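Local coordinates for 273aa long hypothetical dTDP-4-dehydrorhamnose reductase (Sulfolobus tokodaii, PDB 2GGS), which probably catalyses the NADPH-dependent reduction of dTDP-4-dehydrorhamnose and binds NADPH in a Rossmann-type fold, at residues S9-I14 with S152-N157; D99-H104 with D145-R150; T107-D112 with P126-G131; T173-K178 with E230-D235. All blocks are in the same frame, centred on the assembly; numbering follows the deposited sequence.

In the fold
Three of the four contacts nest like boxes, and the fourth follows in series. From the N terminus, 9-14 opens the widest loop, which closes, after 137 intervening residues, when 152-157 returns to it at the NADPH pyrophosphate as contact 1. Inside it, contact 2 pairs neighbouring strands 101-107 and 147-151 of the large parallel sheet. Within that lies contact 3, the shortest loop, where the end of strand 101-107 meets the start of helix 129-141 beside the nicotinamide ribose. Contacts 1 and 3 are joined through Ser152 and Asp108, contacts 2 and 3 through Arg150. Contact 4 opens later, pairing 173-178 with 230-235 in a separate small sheet about 37 Å, centre to centre, from contact 2.

Contact 1 of 4, residues S9-I14 with S152-N157; sequences SGQLGI and SGIFRN. With NDP (NADPH dihydro-nicotinamide-adenine-dinucleotide phosphate), chain C.
The glycine-rich turn of the Rossmann fold, running into helix 11-20, here places Gln11, Leu12 and Ile14 against Ile154, Arg156 and Asn157 of a distant loop. Arg156 does much of the touching. Its CG stands anti to the backbone N (chi1 -175°) and the extended chain passes Gln11, bringing CD to 3.5 Å from Gln11 O. Ile14 then lies over one face of the guanidinium, displaced toward its rim, with Ile14 CG2 3.7 Å from Arg156 NH2. In the plane of the same group, Arg156 NH1 donates to Asn157 OD1 at 3.1 Å, although the donor sits above the plane of that amide. Arg156 NE forms a salt bridge with Glu15, so an alanine here would probably leave Glu15 without its positive mate and Ile14 without its flat cover. Deeper in, Leu12 CB packs on Ile154 CD1 at 4.2 Å, and the same Ile154 CD1 reaches O4D of the NADPH at 3.3 Å. The helix start grips the pyrophosphate. Gln11 N donates to NADPH O2A at 3.0 Å. Leu12 N donates to NADPH O1N almost straight, at 176°. Ser9 OG binds NADPH O1X at 2.6 Å, on the 2'-phosphate. Leu12 and Ile154 both rest on helix 186-199, while the loop carrying Ile154 and Arg156 leads from strand 147-151 toward helix 160-169.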
# COMPACT_ATOMS: atom_id res chain seq x y z
N SER A 9 1.43 -11.11 5.32
CA SER A 9 2.27 -10.79 6.43
C SER A 9 2.70 -9.33 6.60
O SER A 9 3.40 -9.02 7.57
CB SER A 9 3.55 -11.67 6.32
OG SER A 9 4.12 -11.49 5.04
N GLY A 10 2.25 -8.45 5.69
CA GLY A 10 2.68 -7.03 5.72
C GLY A 10 1.63 -6.20 6.48
O GLY A 10 0.66 -6.73 7.03
N GLN A 11 1.80 -4.88 6.44
CA GLN A 11 0.94 -4.02 7.26
C GLN A 11 -0.53 -4.13 6.86
O GLN A 11 -1.40 -4.42 7.70
CB GLN A 11 1.36 -2.57 7.12
CG GLN A 11 2.80 -2.22 7.45
CD GLN A 11 3.01 -0.74 7.44
OE1 GLN A 11 3.10 -0.09 6.36
NE2 GLN A 11 3.17 -0.18 8.61
N LEU A 12 -0.80 -3.94 5.57
CA LEU A 12 -2.15 -4.03 5.04
C LEU A 12 -2.64 -5.48 5.15
O LEU A 12 -3.73 -5.71 5.64
CB LEU A 12 -2.21 -3.54 3.59
CG LEU A 12 -3.60 -3.74 2.97
CD1 LEU A 12 -4.66 -2.93 3.77
CD2 LEU A 12 -3.51 -3.21 1.54
N GLY A 13 -1.80 -6.46 4.78
CA GLY A 13 -2.23 -7.84 4.80
C GLY A 13 -2.66 -8.34 6.17
O GLY A 13 -3.62 -9.06 6.26
N ILE A 14 -1.92 -7.99 7.23
CA ILE A 14 -2.31 -8.37 8.61
C ILE A 14 -3.73 -7.92 8.90
O ILE A 14 -4.54 -8.69 9.41
CB ILE A 14 -1.33 -7.85 9.63
CG1 ILE A 14 -0.01 -8.62 9.45
CG2 ILE A 14 -1.86 -8.06 11.10
CD1 ILE A 14 1.16 -8.02 10.16
N SER A 152 -1.84 5.64 -0.21
CA SER A 152 -0.73 6.52 0.15
C SER A 152 -0.33 6.28 1.60
O SER A 152 -1.19 6.23 2.47
CB SER A 152 -1.17 7.98 -0.04
OG SER A 152 -0.20 8.89 0.44
N GLY A 153 0.97 6.16 1.87
CA GLY A 153 1.47 6.28 3.24
C GLY A 153 0.83 5.31 4.22
O GLY A 153 0.55 5.66 5.36
N ILE A 154 0.64 4.05 3.81
CA ILE A 154 0.12 3.05 4.74
C ILE A 154 0.99 2.97 5.98
O ILE A 154 2.21 2.77 5.87
CB ILE A 154 0.04 1.62 4.14
CG1 ILE A 154 -0.84 1.61 2.87
CG2 ILE A 154 -0.53 0.64 5.17
CD1 ILE A 154 -0.88 0.20 2.19
N PHE A 155 0.34 3.05 7.14
CA PHE A 155 1.08 2.92 8.40
C PHE A 155 0.43 1.99 9.41
O PHE A 155 -0.77 1.89 9.53
CB PHE A 155 1.39 4.27 9.03
CG PHE A 155 0.15 5.03 9.52
CD1 PHE A 155 -0.47 5.95 8.69
CD2 PHE A 155 -0.35 4.82 10.80
CE1 PHE A 155 -1.62 6.64 9.10
CE2 PHE A 155 -1.50 5.53 11.26
CZ PHE A 155 -2.13 6.44 10.40
N ARG A 156 1.28 1.23 10.13
CA ARG A 156 0.82 0.31 11.13
C ARG A 156 2.03 0.17 12.07
O ARG A 156 2.25 1.05 12.91
CB ARG A 156 0.41 -1.04 10.53
CG ARG A 156 -0.20 -2.00 11.53
CD ARG A 156 -0.55 -3.35 10.91
NE ARG A 156 -1.04 -4.24 11.94
CZ ARG A 156 -0.25 -4.95 12.74
NH1 ARG A 156 1.07 -4.89 12.59
NH2 ARG A 156 -0.77 -5.72 13.69
N ASN A 157 2.82 -0.88 11.86
CA ASN A 157 4.06 -1.06 12.62
C ASN A 157 5.29 -0.44 11.93
O ASN A 157 6.41 -0.44 12.48
CB ASN A 157 4.29 -2.57 12.78
CG ASN A 157 4.21 -3.29 11.45
OD1 ASN A 157 3.15 -3.38 10.83
ND2 ASN A 157 5.33 -3.82 11.00
PA NDP C . 4.73 -4.24 3.63
O1A NDP C . 6.11 -3.85 3.32
O2A NDP C . 4.38 -4.16 5.07
O5B NDP C . 4.40 -5.70 3.13
C5B NDP C . 4.97 -6.20 1.93
C4B NDP C . 4.40 -7.59 1.76
O4B NDP C . 4.84 -8.07 0.49
C3B NDP C . 4.83 -8.56 2.85
O3B NDP C . 3.73 -9.35 3.20
C2B NDP C . 5.88 -9.40 2.12
O2B NDP C . 5.89 -10.68 2.67
C1B NDP C . 5.28 -9.40 0.72
N9A NDP C . 6.29 -9.76 -0.29
C8A NDP C . 7.35 -9.00 -0.69
N7A NDP C . 8.04 -9.72 -1.63
C5A NDP C . 7.42 -10.89 -1.79
C6A NDP C . 7.69 -12.00 -2.60
N6A NDP C . 8.84 -12.05 -3.34
N1A NDP C . 6.84 -13.07 -2.50
C2A NDP C . 5.73 -13.09 -1.66
N3A NDP C . 5.48 -12.01 -0.86
C4A NDP C . 6.32 -10.94 -0.94
O3 NDP C . 3.85 -3.30 2.65
PN NDP C . 2.44 -2.58 3.00
O1N NDP C . 1.49 -3.43 3.68
O2N NDP C . 2.87 -1.29 3.59
O5D NDP C . 1.95 -2.25 1.51
C5D NDP C . 0.85 -2.95 0.94
C4D NDP C . 0.61 -2.53 -0.50
O4D NDP C . 0.33 -1.15 -0.52
C3D NDP C . 1.80 -2.73 -1.43
O3D NDP C . 1.23 -3.02 -2.68
C2D NDP C . 2.47 -1.38 -1.48
O2D NDP C . 3.22 -1.23 -2.67
C1D NDP C . 1.21 -0.48 -1.42
N1N NDP C . 1.55 0.86 -0.92
C2N NDP C . 2.29 0.94 0.23
C3N NDP C . 2.50 2.15 0.88
C7N NDP C . 3.31 2.17 2.13
O7N NDP C . 3.72 3.41 2.66
N7N NDP C . 3.65 1.02 2.72
C4N NDP C . 1.91 3.43 0.32
C5N NDP C . 1.14 3.25 -0.96
C6N NDP C . 0.99 1.97 -1.51
P2B NDP C . 7.09 -11.17 3.71
O1X NDP C . 6.46 -12.34 4.36
O2X NDP C . 7.41 -10.06 4.65
O3X NDP C . 8.37 -11.53 2.92

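Contact 2 of 4, residues D99-H104 with D145-R150; sequences DSYIVH and DSLIIR
Tyr101 reaches from its strand past Asp145 to Leu147 on the next one, and its ring can be followed outward atom by atom. From CB the bond to CG runs anti to the main-chain N (chi1 171°), which lays the ring beside Leu147 with the two side chains pointing the same way. The ring turns its edge to Asp145 O, which lies near its plane, 3.7 Å from Tyr101 CD1. CE1 comes next, at 4.4 Å from Leu147 CB, and at the tip Tyr101 OH lies 3.7 Å from Leu147 CD2 while bonding to Lys201 O. Val103 CG2 sits over one ring face. A valine in place of Tyr101 would probably leave the Lys201 carbonyl without this partner and open a gap beside Leu147. Further along, Val103 CG1 meets Ile149 CD1 at 3.7 Å.

The main chains are joined in a ladder. Leu147 N donates to Ile102 O at 2.9 Å, Leu147 O accepts from His104 N, and Ile149 N donates to His104 O. Before the ladder begins, a water donates to both Asp99 OD1 and Asp145 OD2, which would probably ease the meeting of two like charges. Tyr101, Val103 and Ile149 face helix 186-199, whereas His104, whose ND1 is hydrogen-bonded to Asn63, and Ile148 face helix 129-141. Two adjacent parallel strands linked by a helix on one side of the sheet make the beta-alpha-beta crossover from which Rossmann folds are built.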
# COMPACT_ATOMS: atom_id res chain seq x y z
N ASP A 99 -11.17 -17.44 -13.38
CA ASP A 99 -12.13 -16.33 -13.46
C ASP A 99 -12.21 -15.60 -12.09
O ASP A 99 -13.28 -15.21 -11.65
CB ASP A 99 -13.50 -16.83 -13.92
CG ASP A 99 -14.44 -15.71 -14.25
OD1 ASP A 99 -13.97 -14.68 -14.77
OD2 ASP A 99 -15.64 -15.84 -14.01
N SER A 100 -11.06 -15.45 -11.44
CA SER A 100 -11.01 -14.77 -10.14
C SER A 100 -11.26 -13.27 -10.27
O SER A 100 -10.99 -12.66 -11.31
CB SER A 100 -9.64 -14.93 -9.51
OG SER A 100 -9.45 -16.23 -9.00
N TYR A 101 -11.77 -12.67 -9.19
CA TYR A 101 -11.88 -11.23 -9.12
C TYR A 101 -10.53 -10.73 -8.56
O TYR A 101 -10.16 -11.07 -7.46
CB TYR A 101 -13.05 -10.84 -8.22
CG TYR A 101 -13.20 -9.38 -7.86
CD1 TYR A 101 -13.07 -8.38 -8.82
CD2 TYR A 101 -13.55 -9.00 -6.57
CE1 TYR A 101 -13.22 -7.04 -8.49
CE2 TYR A 101 -13.71 -7.65 -6.24
CZ TYR A 101 -13.56 -6.69 -7.20
OH TYR A 101 -13.71 -5.36 -6.90
N ILE A 102 -9.83 -9.93 -9.35
CA ILE A 102 -8.48 -9.49 -8.98
C ILE A 102 -8.50 -8.05 -8.45
O ILE A 102 -9.01 -7.14 -9.12
CB ILE A 102 -7.56 -9.57 -10.18
CG1 ILE A 102 -7.42 -11.05 -10.62
CG2 ILE A 102 -6.18 -8.92 -9.86
CD1 ILE A 102 -6.31 -11.30 -11.54
N VAL A 103 -7.98 -7.86 -7.24
CA VAL A 103 -7.88 -6.52 -6.62
C VAL A 103 -6.41 -6.23 -6.37
O VAL A 103 -5.76 -6.95 -5.58
CB VAL A 103 -8.66 -6.44 -5.25
CG1 VAL A 103 -8.49 -5.03 -4.62
CG2 VAL A 103 -10.13 -6.80 -5.45
N HIS A 104 -5.86 -5.23 -7.05
CA HIS A 104 -4.43 -5.01 -7.00
C HIS A 104 -4.18 -3.69 -6.25
O HIS A 104 -4.83 -2.68 -6.53
CB HIS A 104 -3.85 -4.91 -8.42
CG HIS A 104 -2.44 -4.41 -8.42
ND1 HIS A 104 -1.41 -5.17 -7.90
CD2 HIS A 104 -1.89 -3.23 -8.79
CE1 HIS A 104 -0.29 -4.47 -7.94
NE2 HIS A 104 -0.55 -3.30 -8.50
N ASP A 145 -12.31 -6.43 -15.87
CA ASP A 145 -12.93 -6.84 -14.62
C ASP A 145 -12.01 -6.89 -13.38
O ASP A 145 -12.34 -7.55 -12.40
CB ASP A 145 -13.64 -8.20 -14.81
CG ASP A 145 -12.69 -9.32 -15.24
OD1 ASP A 145 -11.45 -9.11 -15.43
OD2 ASP A 145 -13.21 -10.44 -15.44
N SER A 146 -10.89 -6.18 -13.39
CA SER A 146 -10.03 -6.09 -12.18
C SER A 146 -10.22 -4.70 -11.56
O SER A 146 -10.73 -3.80 -12.21
CB SER A 146 -8.55 -6.27 -12.50
OG SER A 146 -8.06 -5.13 -13.15
N LEU A 147 -9.76 -4.56 -10.32
CA LEU A 147 -9.80 -3.27 -9.60
C LEU A 147 -8.37 -2.94 -9.14
O LEU A 147 -7.73 -3.79 -8.50
CB LEU A 147 -10.69 -3.39 -8.36
CG LEU A 147 -10.85 -2.10 -7.55
CD1 LEU A 147 -11.49 -1.00 -8.43
CD2 LEU A 147 -11.65 -2.40 -6.29
N ILE A 148 -7.92 -1.72 -9.44
CA ILE A 148 -6.63 -1.19 -8.94
C ILE A 148 -7.03 -0.17 -7.88
O ILE A 148 -7.80 0.77 -8.15
CB ILE A 148 -5.79 -0.50 -10.04
CG1 ILE A 148 -5.21 -1.55 -11.01
CG2 ILE A 148 -4.66 0.35 -9.41
CD1 ILE A 148 -4.82 -0.96 -12.36
N ILE A 149 -6.49 -0.36 -6.67
CA ILE A 149 -6.72 0.59 -5.58
C ILE A 149 -5.42 1.33 -5.32
O ILE A 149 -4.45 0.71 -4.89
CB ILE A 149 -7.18 -0.12 -4.29
CG1 ILE A 149 -8.47 -0.94 -4.48
CG2 ILE A 149 -7.34 0.91 -3.18
CD1 ILE A 149 -8.92 -1.63 -3.20
N ARG A 150 -5.37 2.64 -5.60
CA ARG A 150 -4.14 3.40 -5.29
C ARG A 150 -4.29 3.96 -3.88
O ARG A 150 -5.34 4.50 -3.52
CB ARG A 150 -3.90 4.54 -6.25
CG ARG A 150 -3.79 4.12 -7.71
CD ARG A 150 -3.03 5.21 -8.51
NE ARG A 150 -2.90 4.89 -9.94
CZ ARG A 150 -3.60 5.50 -10.90
NH1 ARG A 150 -4.51 6.44 -10.61
NH2 ARG A 150 -3.40 5.15 -12.17
O HOH W 1 -11.89 -12.98 -15.52
O HOH W 2 -10.79 -9.75 -12.01
O HOH W 3 -13.38 -11.64 -12.49

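Contact 3 of 4, residues T107-D112 with P126-G131; sequences TDYVFD and PINYYG. With NDP (NADPH dihydro-nicotinamide-adenine-dinucleotide phosphate), chain C.
The backbone of Val110, in the 3-10 turn after strand 101-107, passes Pro126, just ahead of helix 129-141, with their CA atoms 4.5 Å apart. Next to it Gly131 CA approaches Tyr109 O at 3.4 Å, so close that any CB on this residue would collide with the carbonyl. The helix is capped by Asn128, whose CG lies between the main-chain N and the carbonyl carbon (chi1 54°), folding OD1 back to accept from Gly131 N at 2.8 Å. Its ND2, held by Lys243 O, comes obliquely to the Tyr109 ring, 3.6 Å from Tyr109 CD2. Tyr109 and Tyr130 cross at about a right angle, with Tyr109 CD2 at the edge of the Tyr130 ring, 3.9 Å from Tyr130 CD2.

Tyr130 and the NADPH-binding Lys134 have the spacing of the YxxxK motif of short-chain dehydrogenases/reductases, and Thr107 lies where that family commonly has a serine or threonine. Tyr130 OH is hydrogen-bonded to NADPH O2D at 2.8 Å. Thr107 approaches from the opposite direction; its OG1 lies obliquely to the tyrosine ring, 3.5 Å from Tyr130 CE2, and a water joins the two hydroxyls. Thr107 OG1 also accepts from Tyr109 N in an ST turn. A second water ties Tyr109 O and Phe111 O to Ile127 N, and Ile127 CG2 packs on Asp112 CB at 3.8 Å.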
# COMPACT_ATOMS: atom_id res chain seq x y z
N THR A 107 0.03 2.64 -5.62
CA THR A 107 0.69 3.70 -4.82
C THR A 107 0.57 5.09 -5.42
O THR A 107 0.59 5.28 -6.64
CB THR A 107 2.20 3.34 -4.57
OG1 THR A 107 2.84 4.39 -3.81
CG2 THR A 107 2.95 3.14 -5.90
N ASP A 108 0.53 6.09 -4.53
CA ASP A 108 0.62 7.49 -4.88
C ASP A 108 1.97 7.88 -5.51
O ASP A 108 2.06 8.89 -6.20
CB ASP A 108 0.30 8.36 -3.63
CG ASP A 108 1.28 8.16 -2.48
OD1 ASP A 108 1.85 7.04 -2.31
OD2 ASP A 108 1.46 9.12 -1.70
N TYR A 109 3.03 7.06 -5.29
CA TYR A 109 4.33 7.32 -5.92
C TYR A 109 4.36 7.02 -7.43
O TYR A 109 5.38 7.21 -8.07
CB TYR A 109 5.48 6.58 -5.19
CG TYR A 109 5.89 7.21 -3.88
CD1 TYR A 109 5.02 8.13 -3.21
CD2 TYR A 109 7.13 6.94 -3.30
CE1 TYR A 109 5.40 8.73 -2.00
CE2 TYR A 109 7.50 7.53 -2.07
CZ TYR A 109 6.63 8.42 -1.43
OH TYR A 109 6.96 9.01 -0.22
N VAL A 110 3.26 6.54 -8.01
CA VAL A 110 3.20 6.55 -9.48
C VAL A 110 3.10 7.96 -10.06
O VAL A 110 3.29 8.11 -11.26
CB VAL A 110 2.07 5.68 -10.10
CG1 VAL A 110 2.12 4.20 -9.59
CG2 VAL A 110 0.68 6.33 -9.89
N PHE A 111 2.77 8.97 -9.24
CA PHE A 111 2.66 10.38 -9.73
C PHE A 111 3.93 11.19 -9.48
O PHE A 111 4.70 10.87 -8.56
CB PHE A 111 1.45 11.06 -9.08
CG PHE A 111 0.14 10.38 -9.41
CD1 PHE A 111 -0.43 10.52 -10.68
CD2 PHE A 111 -0.51 9.59 -8.45
CE1 PHE A 111 -1.63 9.86 -11.01
CE2 PHE A 111 -1.74 8.96 -8.74
CZ PHE A 111 -2.29 9.09 -10.02
N ASP A 112 4.13 12.25 -10.28
CA ASP A 112 5.40 12.98 -10.19
C ASP A 112 5.45 13.95 -9.02
O ASP A 112 6.51 14.40 -8.62
CB ASP A 112 5.83 13.63 -11.53
CG ASP A 112 4.87 14.66 -12.04
OD1 ASP A 112 4.14 15.24 -11.22
OD2 ASP A 112 4.91 14.95 -13.27
N PRO A 126 6.05 8.56 -12.65
CA PRO A 126 6.83 8.38 -11.41
C PRO A 126 8.25 8.94 -11.51
O PRO A 126 8.86 8.92 -12.62
CB PRO A 126 6.90 6.85 -11.21
CG PRO A 126 6.10 6.22 -12.32
CD PRO A 126 5.70 7.29 -13.32
N ILE A 127 8.77 9.42 -10.38
CA ILE A 127 10.14 9.94 -10.30
C ILE A 127 11.10 9.08 -9.47
O ILE A 127 12.24 9.48 -9.19
CB ILE A 127 10.17 11.43 -9.87
CG1 ILE A 127 9.77 11.59 -8.39
CG2 ILE A 127 9.28 12.24 -10.82
CD1 ILE A 127 9.93 13.07 -7.83
N ASN A 128 10.65 7.89 -9.05
CA ASN A 128 11.55 6.94 -8.42
C ASN A 128 11.21 5.54 -8.92
O ASN A 128 10.09 5.34 -9.45
CB ASN A 128 11.51 7.03 -6.88
CG ASN A 128 10.10 6.91 -6.31
OD1 ASN A 128 9.40 5.93 -6.54
ND2 ASN A 128 9.69 7.93 -5.56
N TYR A 129 12.14 4.59 -8.77
CA TYR A 129 11.92 3.25 -9.31
C TYR A 129 10.84 2.44 -8.55
O TYR A 129 10.19 1.58 -9.14
CB TYR A 129 13.23 2.46 -9.51
CG TYR A 129 12.93 1.34 -10.47
CD1 TYR A 129 12.71 1.61 -11.83
CD2 TYR A 129 12.73 0.02 -10.02
CE1 TYR A 129 12.33 0.59 -12.73
CE2 TYR A 129 12.34 -1.00 -10.92
CZ TYR A 129 12.16 -0.69 -12.26
OH TYR A 129 11.74 -1.68 -13.15
N TYR A 130 10.65 2.70 -7.26
CA TYR A 130 9.54 2.08 -6.57
C TYR A 130 8.25 2.44 -7.32
O TYR A 130 7.47 1.56 -7.70
CB TYR A 130 9.47 2.56 -5.11
CG TYR A 130 8.17 2.18 -4.44
CD1 TYR A 130 7.86 0.86 -4.14
CD2 TYR A 130 7.23 3.17 -4.12
CE1 TYR A 130 6.66 0.53 -3.51
CE2 TYR A 130 6.00 2.84 -3.51
CZ TYR A 130 5.72 1.53 -3.21
OH TYR A 130 4.55 1.19 -2.58
N GLY A 131 8.06 3.74 -7.55
CA GLY A 131 6.89 4.22 -8.31
C GLY A 131 6.75 3.64 -9.72
O GLY A 131 5.66 3.22 -10.14
PA NDP C . 4.73 -4.24 3.63
O1A NDP C . 6.11 -3.85 3.32
O2A NDP C . 4.38 -4.16 5.07
O5B NDP C . 4.40 -5.70 3.13
C5B NDP C . 4.97 -6.20 1.93
C4B NDP C . 4.40 -7.59 1.76
O4B NDP C . 4.84 -8.07 0.49
C3B NDP C . 4.83 -8.56 2.85
O3B NDP C . 3.73 -9.35 3.20
C2B NDP C . 5.88 -9.40 2.12
O2B NDP C . 5.89 -10.68 2.67
C1B NDP C . 5.28 -9.40 0.72
N9A NDP C . 6.29 -9.76 -0.29
C8A NDP C . 7.35 -9.00 -0.69
N7A NDP C . 8.04 -9.72 -1.63
C5A NDP C . 7.42 -10.89 -1.79
C6A NDP C . 7.69 -12.00 -2.60
N6A NDP C . 8.84 -12.05 -3.34
N1A NDP C . 6.84 -13.07 -2.50
C2A NDP C . 5.73 -13.09 -1.66
N3A NDP C . 5.48 -12.01 -0.86
C4A NDP C . 6.32 -10.94 -0.94
O3 NDP C . 3.85 -3.30 2.65
PN NDP C . 2.44 -2.58 3.00
O1N NDP C . 1.49 -3.43 3.68
O2N NDP C . 2.87 -1.29 3.59
O5D NDP C . 1.95 -2.25 1.51
C5D NDP C . 0.85 -2.95 0.94
C4D NDP C . 0.61 -2.53 -0.50
O4D NDP C . 0.33 -1.15 -0.52
C3D NDP C . 1.80 -2.73 -1.43
O3D NDP C . 1.23 -3.02 -2.68
C2D NDP C . 2.47 -1.38 -1.48
O2D NDP C . 3.22 -1.23 -2.67
C1D NDP C . 1.21 -0.48 -1.42
N1N NDP C . 1.55 0.86 -0.92
C2N NDP C . 2.29 0.94 0.23
C3N NDP C . 2.50 2.15 0.88
C7N NDP C . 3.31 2.17 2.13
O7N NDP C . 3.72 3.41 2.66
N7N NDP C . 3.65 1.02 2.72
C4N NDP C . 1.91 3.43 0.32
C5N NDP C . 1.14 3.25 -0.96
C6N NDP C . 0.99 1.97 -1.51
P2B NDP C . 7.09 -11.17 3.71
O1X NDP C . 6.46 -12.34 4.36
O2X NDP C . 7.41 -10.06 4.65
O3X NDP C . 8.37 -11.53 2.92
O HOH W 4 3.77 3.78 -1.25
O HOH W 5 6.98 9.41 -8.06

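Contact 4 of 4, residues T173-K178 with E230-D235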
# COMPACT_ATOMS: atom_id res chain seq x y z
N THR A 173 16.32 13.65 16.71
CA THR A 173 15.74 14.56 15.74
C THR A 173 15.12 13.79 14.58
O THR A 173 15.74 12.86 14.01
CB THR A 173 16.78 15.57 15.24
OG1 THR A 173 17.24 16.34 16.36
CG2 THR A 173 16.18 16.51 14.17
N VAL A 174 13.87 14.16 14.28
CA VAL A 174 13.16 13.70 13.09
C VAL A 174 13.38 14.69 11.97
O VAL A 174 13.13 15.89 12.13
CB VAL A 174 11.62 13.56 13.34
CG1 VAL A 174 10.88 13.44 12.02
CG2 VAL A 174 11.33 12.36 14.19
N PHE A 175 13.87 14.21 10.83
CA PHE A 175 13.98 15.02 9.63
C PHE A 175 12.78 14.80 8.71
O PHE A 175 12.62 13.73 8.12
CB PHE A 175 15.32 14.74 8.95
CG PHE A 175 16.49 15.11 9.81
CD1 PHE A 175 16.91 16.44 9.89
CD2 PHE A 175 17.10 14.17 10.62
CE1 PHE A 175 17.96 16.80 10.72
CE2 PHE A 175 18.15 14.52 11.46
CZ PHE A 175 18.57 15.84 11.51
N ALA A 176 11.91 15.79 8.64
CA ALA A 176 10.65 15.62 7.93
C ALA A 176 10.74 16.22 6.56
O ALA A 176 10.94 17.42 6.39
CB ALA A 176 9.45 16.21 8.74
N PHE A 177 10.60 15.36 5.56
CA PHE A 177 10.56 15.79 4.18
C PHE A 177 9.54 16.91 3.97
O PHE A 177 8.38 16.78 4.38
CB PHE A 177 10.23 14.59 3.28
CG PHE A 177 10.12 14.92 1.82
CD1 PHE A 177 11.21 15.46 1.12
CD2 PHE A 177 8.94 14.63 1.11
CE1 PHE A 177 11.12 15.76 -0.25
CE2 PHE A 177 8.83 14.93 -0.27
CZ PHE A 177 9.94 15.48 -0.96
N LYS A 178 9.98 17.99 3.33
CA LYS A 178 9.06 19.04 2.88
C LYS A 178 8.24 18.55 1.69
O LYS A 178 8.71 18.60 0.55
CB LYS A 178 9.82 20.32 2.51
CG LYS A 178 8.91 21.53 2.19
CD LYS A 178 9.78 22.76 1.85
CE LYS A 178 9.03 23.87 1.17
NZ LYS A 178 10.04 24.81 0.59
N GLU A 230 13.37 16.75 18.57
CA GLU A 230 12.98 17.83 17.70
C GLU A 230 12.50 17.35 16.35
O GLU A 230 12.95 16.32 15.84
CB GLU A 230 14.17 18.77 17.52
CG GLU A 230 13.92 19.93 16.56
CD GLU A 230 15.14 20.82 16.35
OE1 GLU A 230 16.26 20.41 16.73
OE2 GLU A 230 14.95 21.94 15.79
N VAL A 231 11.60 18.12 15.75
CA VAL A 231 11.25 17.90 14.37
C VAL A 231 11.82 19.02 13.52
O VAL A 231 11.47 20.19 13.71
CB VAL A 231 9.72 17.78 14.13
CG1 VAL A 231 9.44 17.45 12.66
CG2 VAL A 231 9.12 16.73 15.06
N LYS A 232 12.68 18.63 12.58
CA LYS A 232 13.21 19.54 11.58
C LYS A 232 12.75 19.15 10.19
O LYS A 232 13.00 18.02 9.73
CB LYS A 232 14.75 19.56 11.62
CG LYS A 232 15.31 20.20 12.86
CD LYS A 232 16.74 20.67 12.62
CE LYS A 232 17.44 21.05 13.93
NZ LYS A 232 18.93 20.86 13.88
N GLU A 233 12.07 20.08 9.54
CA GLU A 233 11.69 19.93 8.15
C GLU A 233 12.91 20.17 7.25
O GLU A 233 13.66 21.14 7.44
CB GLU A 233 10.59 20.92 7.82
CG GLU A 233 9.87 20.68 6.50
CD GLU A 233 8.66 21.59 6.34
OE1 GLU A 233 8.72 22.76 6.81
OE2 GLU A 233 7.63 21.17 5.79
N VAL A 234 13.08 19.31 6.26
CA VAL A 234 14.20 19.44 5.31
C VAL A 234 13.68 19.37 3.86
O VAL A 234 12.72 18.64 3.58
CB VAL A 234 15.30 18.38 5.58
CG1 VAL A 234 15.93 18.58 6.94
CG2 VAL A 234 14.75 16.97 5.50
N ASP A 235 14.30 20.11 2.93
CA ASP A 235 13.90 20.08 1.51
C ASP A 235 14.17 18.70 0.96
O ASP A 235 13.40 18.16 0.15
CB ASP A 235 14.69 21.10 0.68
CG ASP A 235 14.26 22.50 0.93
OD1 ASP A 235 13.03 22.75 1.02
OD2 ASP A 235 15.15 23.38 1.02
O HOH W 6 16.31 16.03 19.09
O HOH W 7 6.70 18.59 5.50
O HOH W 8 10.97 19.18 -0.86
O HOH W 9 12.24 24.88 2.21
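Phe175 and Lys232 stand side by side on one face of this two-stranded pairing, pointing the same way, while Val234 crosses Phe175 and sets its CG1 at the ring edge, 3.8 Å from Phe175 CD1. Thr173 covers one face of the ring: Thr173 CG2, anti to its main-chain N, lies 3.6 Å above the plane of the Phe175 ring, toward the rim. That methyl also meets the stem of Lys232. On the opposite face of the sheet, Ala176 CB touches Val231 CG1 at 4.1 Å, and Val174 and Val231 pack on helix 160-169, Val231 on helix 214-224 as well.

At the far end Lys178 and Asp235 run alongside each other. Their salt bridge is long, 3.7 Å from Lys178 NZ to Asp235 OD1, and a water accepting from NZ and donating to OD1 completes the link. Phe177 comes obliquely to the backbone, its CE1 3.3 Å from Asp235 O, and its ring also meets Trp240.

Five backbone hydrogen bonds hold the strands, from Val174 N to Glu230 O through to Lys178 N to Val234 O. Such a small parallel pair, apart from the Rossmann sheet, is consistent with the C-terminal substrate-binding region of extended short-chain reductases.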